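Local coordinates for protein TqaA (Penicillium aethiopicum, PDB 5EJD) that probably serves as a phosphopantetheine-bearing carrier (thiolation) domain of a nonribosomal peptide synthetase, holding intermediates on its prosthetic arm, at residues I41-A46 against A60-H65. Residues are numbered along the deposited sequence; the frame is centred on the assembly and turned at random.
Sequences IDAMKA and ADIFDH. With PNS (4'-phosphopantetheine), chain R.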
# COMPACT_ATOMS: atom_id res chain seq x y z
N ILE B 41 -6.42 0.26 9.06
CA ILE B 41 -5.09 -0.30 9.08
C ILE B 41 -4.67 -0.77 10.46
O ILE B 41 -4.07 -1.83 10.59
CB ILE B 41 -4.09 0.65 8.42
CG1 ILE B 41 -4.38 0.53 6.94
CG2 ILE B 41 -2.66 0.25 8.74
CD1 ILE B 41 -3.40 1.13 6.01
N ASP B 42 -5.08 -0.04 11.48
CA ASP B 42 -4.89 -0.51 12.84
C ASP B 42 -5.62 -1.79 13.06
O ASP B 42 -5.16 -2.69 13.80
CB ASP B 42 -5.38 0.56 13.84
CG ASP B 42 -4.67 1.91 13.66
OD1 ASP B 42 -3.41 1.93 13.63
OD2 ASP B 42 -5.35 2.95 13.53
N ALA B 43 -6.80 -1.89 12.47
CA ALA B 43 -7.64 -3.10 12.64
C ALA B 43 -6.95 -4.29 12.00
O ALA B 43 -6.92 -5.37 12.56
CB ALA B 43 -9.01 -2.88 12.02
N MET B 44 -6.36 -4.06 10.85
CA MET B 44 -5.57 -5.11 10.19
C MET B 44 -4.43 -5.58 11.11
O MET B 44 -4.27 -6.78 11.30
CB MET B 44 -5.09 -4.64 8.81
CG MET B 44 -3.63 -4.32 8.49
SD MET B 44 -2.74 -5.73 8.25
CE MET B 44 -1.48 -5.65 9.37
N LYS B 45 -3.70 -4.66 11.71
CA LYS B 45 -2.62 -5.04 12.63
C LYS B 45 -3.12 -5.76 13.89
O LYS B 45 -2.53 -6.74 14.31
CB LYS B 45 -1.79 -3.85 13.03
CG LYS B 45 -1.21 -3.14 11.84
CD LYS B 45 -0.03 -2.25 12.18
CE LYS B 45 -0.32 -0.80 11.84
NZ LYS B 45 0.87 -0.16 11.22
N ALA B 46 -4.25 -5.32 14.40
CA ALA B 46 -4.85 -5.93 15.58
C ALA B 46 -5.20 -7.37 15.27
O ALA B 46 -4.92 -8.27 16.03
CB ALA B 46 -6.08 -5.18 16.03
N ALA B 60 -13.25 -7.36 9.54
CA ALA B 60 -14.70 -7.17 9.48
C ALA B 60 -15.34 -7.30 10.87
O ALA B 60 -16.26 -6.58 11.22
CB ALA B 60 -15.33 -8.14 8.50
N ASP B 61 -14.81 -8.22 11.66
CA ASP B 61 -15.30 -8.44 13.02
C ASP B 61 -15.13 -7.20 13.86
O ASP B 61 -15.98 -6.89 14.67
CB ASP B 61 -14.58 -9.63 13.65
CG ASP B 61 -14.76 -10.96 12.87
OD1 ASP B 61 -15.92 -11.28 12.51
OD2 ASP B 61 -13.75 -11.68 12.61
N ILE B 62 -14.06 -6.45 13.64
CA ILE B 62 -13.82 -5.23 14.37
C ILE B 62 -14.79 -4.13 13.93
O ILE B 62 -15.28 -3.37 14.76
CB ILE B 62 -12.39 -4.76 14.21
CG1 ILE B 62 -11.43 -5.82 14.76
CG2 ILE B 62 -12.15 -3.44 14.92
CD1 ILE B 62 -9.97 -5.56 14.52
N PHE B 63 -15.12 -4.05 12.64
CA PHE B 63 -16.19 -3.10 12.22
C PHE B 63 -17.59 -3.48 12.77
O PHE B 63 -18.38 -2.60 13.07
CB PHE B 63 -16.27 -2.95 10.70
CG PHE B 63 -15.24 -2.03 10.11
CD1 PHE B 63 -15.53 -0.71 9.86
CD2 PHE B 63 -13.96 -2.51 9.79
CE1 PHE B 63 -14.59 0.15 9.32
CE2 PHE B 63 -13.02 -1.67 9.25
CZ PHE B 63 -13.33 -0.33 9.01
N ASP B 64 -17.89 -4.79 12.81
CA ASP B 64 -19.22 -5.28 13.28
C ASP B 64 -19.33 -5.22 14.79
O ASP B 64 -20.37 -4.87 15.30
CB ASP B 64 -19.46 -6.71 12.82
CG ASP B 64 -19.61 -6.84 11.30
OD1 ASP B 64 -19.91 -5.83 10.61
OD2 ASP B 64 -19.43 -7.97 10.79
N HIS B 65 -18.22 -5.46 15.48
CA HIS B 65 -18.19 -5.49 16.93
C HIS B 65 -17.10 -4.61 17.49
O HIS B 65 -16.10 -5.07 18.01
CB HIS B 65 -18.01 -6.91 17.39
CG HIS B 65 -19.14 -7.78 17.00
ND1 HIS B 65 -19.02 -8.77 16.06
CD2 HIS B 65 -20.44 -7.72 17.36
CE1 HIS B 65 -20.21 -9.31 15.87
NE2 HIS B 65 -21.08 -8.69 16.65
O23 PNS R . -10.02 3.40 7.89
P24 PNS R . -10.56 2.49 6.82
O26 PNS R . -12.01 2.59 6.55
O27 PNS R . -9.55 2.34 5.55
C28 PNS R . -9.81 1.79 4.27
C29 PNS R . -8.56 1.75 3.28
C30 PNS R . -8.66 3.22 3.03
C31 PNS R . -9.32 0.75 2.39
C32 PNS R . -7.41 1.23 4.20
O33 PNS R . -7.85 -0.02 4.86
C34 PNS R . -6.31 0.80 3.25
O35 PNS R . -6.31 -0.34 2.76
N36 PNS R . -5.33 1.38 2.64
C37 PNS R . -4.79 2.66 2.62
C38 PNS R . -3.27 2.59 2.68
C39 PNS R . -2.52 2.41 1.39
O40 PNS R . -2.50 1.33 0.88
N41 PNS R . -1.83 3.47 0.95
C42 PNS R . -1.05 3.49 -0.26
C43 PNS R . 0.13 2.57 -0.20
S44 PNS R . 1.57 3.33 -0.98
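Ile62 reaches across to Ala43 and Ala46 with the end of its longer branch. Its CD1 lies 3.8 Å from Ala43 CB and 4.2 Å from Ala46 CB. The same methyl also meets the backbone of helix 40-52, with Ile62 CD1 3.6 Å from Ala43 O. The torsions explain this reach. CG1 stands anti to the carbonyl carbon (chi1 -61°), and CD1 then continues the chain in extended form (chi2 173°). The two alanines follow each other by one turn of helix 40-52, and their methyls both face helix 59-64. The small alanine side chains are consistent with this close approach, the CA atoms of Ala43 and Ile62 being 6.8 Å apart. No hydrogen bond crosses the contact; it rests on van der Waals packing of the Ile62 methyl on two alanine methyls and one carbonyl oxygen. All three touching residues are buried. Phe33 touches both Ala43 and Ile62, and Leu71 of helix 68-74 also packs on Ile62.

This is the small helical bundle of a carrier domain from the peptide synthetase family. The phosphopantetheine is attached at Ser40, at the start of helix 40-52. Ile41 follows it and turns to the prosthetic group instead of to helix 59-64. Its CD1 comes 3.6 Å from C38 of the phosphopantetheine, along the pantetheine arm. With an alanine in place of Ile41 the branch that reaches C38 is gone, which is likely to open a gap beside the arm and leave it freer to shift. Ile41 also packs on an apolar side chain of another protein chain. Phe63 approaches the phosphate end of the group. Its ring atom CZ is 4.0 Å from phosphate oxygen O26 of the phosphopantetheine, which sits at the ring edge, near the ring plane. Phe34 meets the same ring, the two planes inclined at about 45°.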